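Local structure of quinone oxidoreductase 1 (Escherichia coli, 1QOR) at residues N35-I40 / S114-A119; L61-A66 / S90-Y95. The protein catalyses the NADPH-dependent one-electron reduction of quinones to semiquinones, working as a homodimer of the zinc-containing alcohol dehydrogenase family. All coordinates share one frame; numbering follows the deposited sequence.

In the fold
Both contacts hold the same sheet, that of the GroES-like domain in the medium-chain dehydrogenase fold: strand 37-39 of interaction 1 pairs antiparallel with strand 65-72, into which segment 61-66 leads. Their centres lie 11 Å apart, and the backbone pairs Lys36 N to Ala66 O and Ala37 O to Ala66 N, each 3.0 Å, join them. Interaction 1 lays helix 115-135 against the sheet through small apolar groups and one ring, with a water as its polar link, and runs from buried alanines to an exposed lysine. Interaction 2 is more deeply buried and joins two loops mainly by direct backbone hydrogen bonds, with a tyrosine-leucine contact beside them.

Interaction 1: N35-I40 / S114-A119; sequences NKAIGI and SFEQAA
Ala119 O lies 2.8 Å from a water that accepts from Ile40 N and probably donates to this carbonyl, so one solvent molecule bridges the helix beginning at Phe115 to the chain leaving strand 37-39. Here helix 115-135 packs on the sheet of the GroES-like domain: the short axes run nearly parallel, at 12°, and approach to 7.2 Å. Such closeness depends on small residues. Ala119 CB lies 3.8 Å from Ala37 CB, and Gly39 brings its CA to 3.3 Å from Ala119 O, where a side chain would collide with the carbonyl. At the other end of the strand, a classic beta bulge places Lys36 and Ala37 opposite Ala66. The ring of Phe115 lies alongside the first carbons of Lys36, with CD2 3.5 Å from Lys36 CG, and makes a cation-pi contact with Arg84. With CG anti to the carbonyl carbon (chi1 -58°), Lys36 sets CG beside the ring, then bends at chi2 to carry the amine away from the helix. An alanine in place of Phe115 would probably leave the Lys36 methylenes without their apolar neighbour and Arg84 without its aromatic partner. Glu116 reaches beyond the contact to a salt bridge with Lys301. A capping box starts the helix: Ser114 OG accepts from Gln117 N at 3.0 Å, and Ser114 N donates to Gln117 OE1 at 2.8 Å, on a lone pair in the carbonyl plane.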
loop_
_atom_site.group_PDB
_atom_site.type_symbol
_atom_site.label_atom_id
_atom_site.label_comp_id
_atom_site.label_asym_id
_atom_site.label_seq_id
_atom_site.Cartn_x
_atom_site.Cartn_y
_atom_site.Cartn_z
ATOM N N ASN A 35 -18.100 5.785 -34.506
ATOM C CA ASN A 35 -18.613 5.997 -33.163
ATOM C C ASN A 35 -20.034 6.538 -33.147
ATOM O O ASN A 35 -20.355 7.438 -33.904
ATOM C CB ASN A 35 -17.655 6.891 -32.370
ATOM C CG ASN A 35 -16.304 6.192 -32.047
ATOM O OD1 ASN A 35 -15.295 6.866 -31.843
ATOM N ND2 ASN A 35 -16.291 4.869 -31.994
ATOM N N LYS A 36 -20.879 5.942 -32.302
ATOM C CA LYS A 36 -22.306 6.321 -32.140
ATOM C C LYS A 36 -22.503 7.044 -30.821
ATOM O O LYS A 36 -23.371 7.914 -30.698
ATOM C CB LYS A 36 -23.185 5.074 -32.120
ATOM C CG LYS A 36 -23.050 4.206 -33.362
ATOM C CD LYS A 36 -23.536 5.018 -34.510
ATOM C CE LYS A 36 -23.386 4.304 -35.805
ATOM N NZ LYS A 36 -23.845 5.260 -36.871
ATOM N N ALA A 37 -21.722 6.636 -29.821
ATOM C CA ALA A 37 -21.764 7.255 -28.497
ATOM C C ALA A 37 -20.322 7.243 -27.946
ATOM O O ALA A 37 -19.612 6.252 -28.097
ATOM C CB ALA A 37 -22.736 6.500 -27.572
ATOM N N ILE A 38 -19.916 8.343 -27.317
ATOM C CA ILE A 38 -18.558 8.514 -26.779
ATOM C C ILE A 38 -18.597 8.798 -25.265
ATOM O O ILE A 38 -19.271 9.736 -24.826
ATOM C CB ILE A 38 -17.865 9.749 -27.492
ATOM C CG1 ILE A 38 -17.866 9.546 -29.020
ATOM C CG2 ILE A 38 -16.421 10.003 -26.943
ATOM C CD1 ILE A 38 -17.487 10.797 -29.806
ATOM N N GLY A 39 -17.844 8.033 -24.486
ATOM C CA GLY A 39 -17.843 8.259 -23.059
ATOM C C GLY A 39 -16.962 9.425 -22.663
ATOM O O GLY A 39 -16.004 9.769 -23.373
ATOM N N ILE A 40 -17.339 10.100 -21.581
ATOM C CA ILE A 40 -16.559 11.194 -21.025
ATOM C C ILE A 40 -16.012 10.623 -19.705
ATOM O O ILE A 40 -16.728 9.932 -18.950
ATOM C CB ILE A 40 -17.427 12.439 -20.755
ATOM C CG1 ILE A 40 -17.945 12.983 -22.105
ATOM C CG2 ILE A 40 -16.631 13.506 -19.929
ATOM C CD1 ILE A 40 -18.940 14.090 -21.993
ATOM N N SER A 114 -27.583 -0.925 -25.550
ATOM C CA SER A 114 -27.483 0.163 -26.497
ATOM C C SER A 114 -26.100 0.846 -26.498
ATOM O O SER A 114 -25.366 0.802 -25.500
ATOM C CB SER A 114 -28.541 1.184 -26.176
ATOM O OG SER A 114 -28.093 2.050 -25.170
ATOM N N PHE A 115 -25.807 1.578 -27.570
ATOM C CA PHE A 115 -24.518 2.260 -27.690
ATOM C C PHE A 115 -24.366 3.290 -26.611
ATOM O O PHE A 115 -23.272 3.430 -26.075
ATOM C CB PHE A 115 -24.322 2.911 -29.072
ATOM C CG PHE A 115 -24.131 1.919 -30.170
ATOM C CD1 PHE A 115 -23.212 0.907 -30.042
ATOM C CD2 PHE A 115 -24.864 2.010 -31.339
ATOM C CE1 PHE A 115 -23.018 -0.020 -31.078
ATOM C CE2 PHE A 115 -24.678 1.102 -32.370
ATOM C CZ PHE A 115 -23.759 0.086 -32.240
ATOM N N GLU A 116 -25.458 3.984 -26.272
ATOM C CA GLU A 116 -25.427 5.006 -25.229
ATOM C C GLU A 116 -25.224 4.384 -23.843
ATOM O O GLU A 116 -24.615 5.011 -22.965
ATOM C CB GLU A 116 -26.720 5.804 -25.228
ATOM C CG GLU A 116 -26.986 6.566 -26.515
ATOM C CD GLU A 116 -27.958 7.738 -26.326
ATOM O OE1 GLU A 116 -28.667 7.787 -25.292
ATOM O OE2 GLU A 116 -27.997 8.626 -27.214
ATOM N N GLN A 117 -25.741 3.165 -23.642
ATOM C CA GLN A 117 -25.595 2.483 -22.356
ATOM C C GLN A 117 -24.184 1.991 -22.204
ATOM O O GLN A 117 -23.626 2.005 -21.105
ATOM C CB GLN A 117 -26.502 1.263 -22.239
ATOM C CG GLN A 117 -27.946 1.574 -22.012
ATOM C CD GLN A 117 -28.786 0.307 -22.031
ATOM O OE1 GLN A 117 -28.695 -0.512 -22.962
ATOM N NE2 GLN A 117 -29.568 0.107 -20.976
ATOM N N ALA A 118 -23.637 1.513 -23.315
ATOM C CA ALA A 118 -22.290 0.978 -23.354
ATOM C C ALA A 118 -21.238 2.066 -23.090
ATOM O O ALA A 118 -20.377 1.897 -22.222
ATOM C CB ALA A 118 -22.057 0.289 -24.684
ATOM N N ALA A 119 -21.354 3.203 -23.768
ATOM C CA ALA A 119 -20.408 4.302 -23.590
ATOM C C ALA A 119 -20.596 5.021 -22.240
ATOM O O ALA A 119 -19.762 5.866 -21.838
ATOM C CB ALA A 119 -20.539 5.313 -24.747
HETATM O O HOH W 1 -19.433 8.072 -20.150
#

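Interaction 2: L61-A66 / S90-Y95; sequences LGTEAA and SALGAY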
loop_
_atom_site.group_PDB
_atom_site.type_symbol
_atom_site.label_atom_id
_atom_site.label_comp_id
_atom_site.label_asym_id
_atom_site.label_seq_id
_atom_site.Cartn_x
_atom_site.Cartn_y
_atom_site.Cartn_z
ATOM N N LEU A 61 -8.282 13.055 -27.814
ATOM C CA LEU A 61 -8.668 12.773 -26.431
ATOM C C LEU A 61 -9.655 11.591 -26.342
ATOM O O LEU A 61 -10.285 11.218 -27.334
ATOM C CB LEU A 61 -9.375 14.006 -25.875
ATOM C CG LEU A 61 -8.851 14.800 -24.684
ATOM C CD1 LEU A 61 -9.999 15.463 -23.969
ATOM C CD2 LEU A 61 -8.094 13.896 -23.750
ATOM N N GLY A 62 -9.809 11.029 -25.141
ATOM C CA GLY A 62 -10.765 9.955 -24.945
ATOM C C GLY A 62 -10.307 8.596 -25.396
ATOM O O GLY A 62 -9.608 8.479 -26.406
ATOM N N THR A 63 -10.592 7.574 -24.593
ATOM C CA THR A 63 -10.237 6.210 -24.934
ATOM C C THR A 63 -11.470 5.303 -24.891
ATOM O O THR A 63 -11.313 4.080 -25.005
ATOM C CB THR A 63 -9.235 5.605 -23.946
ATOM O OG1 THR A 63 -9.840 5.530 -22.646
ATOM C CG2 THR A 63 -7.985 6.441 -23.891
ATOM N N GLU A 64 -12.672 5.886 -24.745
ATOM C CA GLU A 64 -13.911 5.085 -24.639
ATOM C C GLU A 64 -15.010 5.445 -25.627
ATOM O O GLU A 64 -15.385 6.604 -25.741
ATOM C CB GLU A 64 -14.513 5.220 -23.237
ATOM C CG GLU A 64 -15.683 4.278 -22.981
ATOM C CD GLU A 64 -16.427 4.560 -21.661
ATOM O OE1 GLU A 64 -16.329 5.671 -21.093
ATOM O OE2 GLU A 64 -17.116 3.642 -21.174
ATOM N N ALA A 65 -15.561 4.456 -26.321
ATOM C CA ALA A 65 -16.630 4.740 -27.239
ATOM C C ALA A 65 -17.227 3.420 -27.667
ATOM O O ALA A 65 -16.637 2.347 -27.433
ATOM C CB ALA A 65 -16.126 5.538 -28.435
ATOM N N ALA A 66 -18.424 3.504 -28.254
ATOM C CA ALA A 66 -19.165 2.320 -28.729
ATOM C C ALA A 66 -19.666 2.646 -30.121
ATOM O O ALA A 66 -19.968 3.823 -30.413
ATOM C CB ALA A 66 -20.377 2.019 -27.773
ATOM N N SER A 90 -8.600 2.566 -25.950
ATOM C CA SER A 90 -8.037 2.720 -27.265
ATOM C C SER A 90 -6.922 3.742 -27.130
ATOM O O SER A 90 -6.779 4.375 -26.085
ATOM C CB SER A 90 -9.098 3.283 -28.198
ATOM O OG SER A 90 -9.346 4.647 -27.869
ATOM N N ALA A 91 -6.132 3.919 -28.189
ATOM C CA ALA A 91 -5.134 4.964 -28.188
ATOM C C ALA A 91 -5.972 6.247 -28.015
ATOM O O ALA A 91 -7.152 6.251 -28.339
ATOM C CB ALA A 91 -4.467 4.993 -29.542
ATOM N N LEU A 92 -5.373 7.329 -27.556
ATOM C CA LEU A 92 -6.091 8.591 -27.409
ATOM C C LEU A 92 -6.804 9.002 -28.735
ATOM O O LEU A 92 -6.262 8.799 -29.828
ATOM C CB LEU A 92 -5.075 9.658 -26.999
ATOM C CG LEU A 92 -5.092 10.431 -25.670
ATOM C CD1 LEU A 92 -5.745 9.664 -24.515
ATOM C CD2 LEU A 92 -3.642 10.807 -25.341
ATOM N N GLY A 93 -8.005 9.566 -28.666
ATOM C CA GLY A 93 -8.691 9.957 -29.876
ATOM C C GLY A 93 -10.137 9.479 -30.004
ATOM O O GLY A 93 -10.788 9.752 -31.028
ATOM N N ALA A 94 -10.667 8.779 -28.993
ATOM C CA ALA A 94 -12.061 8.295 -29.032
ATOM C C ALA A 94 -13.070 9.441 -29.198
ATOM O O ALA A 94 -14.218 9.182 -29.599
ATOM C CB ALA A 94 -12.391 7.449 -27.829
ATOM N N TYR A 95 -12.665 10.680 -28.873
ATOM C CA TYR A 95 -13.536 11.854 -29.075
ATOM C C TYR A 95 -13.487 12.122 -30.595
ATOM O O TYR A 95 -12.822 13.085 -31.061
ATOM C CB TYR A 95 -12.997 13.106 -28.372
ATOM C CG TYR A 95 -13.299 13.284 -26.896
ATOM C CD1 TYR A 95 -13.516 12.189 -26.049
ATOM C CD2 TYR A 95 -13.290 14.552 -26.332
ATOM C CE1 TYR A 95 -13.708 12.369 -24.679
ATOM C CE2 TYR A 95 -13.466 14.743 -24.967
ATOM C CZ TYR A 95 -13.672 13.647 -24.159
ATOM O OH TYR A 95 -13.783 13.829 -22.808
HETATM O O HOH W 2 -9.848 13.076 -30.463
#
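With CG anti to the carbonyl carbon (chi1 -83°), Tyr95 lies side by side with Leu61, and Leu61 CB sits over one face of the ring in a CH-pi contact, 4.2 Å from the centroid. Leu61 CD1 extends the overlap to the rim, 3.7 Å from Tyr95 CE2. This is a loop-to-loop contact in the GroES-like domain, joining the approach to strand 65-72 to the connection between strands 84-87 and 98-102. The aromatic group is also held at its far end: Tyr95 OH is hydrogen-bonded to Asp44, a residue of the NADP(+) binding site, so the contact ties this loop to the edge of the cofactor pocket.

Two successive carbonyls carry the backbone link. Gly62 O takes both Gly93 N and Ala94 N, the latter at 2.8 Å from well above the carbonyl plane, whereas Gly93 N lies within it. Leu61 O accepts from Tyr95 N at 2.9 Å, in a fairly straight bond, and more weakly from Gly93 N. Glycine suits both sites. At Gly62 a side chain would run into Tyr95 CD1, and phi is positive; at Gly93 the backbone angles would jam a CB against the preceding carbonyl.

Ala94 CB packs 3.3 Å from Gly62 O and on its other side meets Ala65 CB. Farther along, Thr63 turns its OG1 to Ala88 O, outside the contact, while its CG2 lies 4.0 Å from Leu92 CD1. Ser90 N closes this end by donating to a lone pair of Thr63 O, 3.2 Å away and almost straight at 169°.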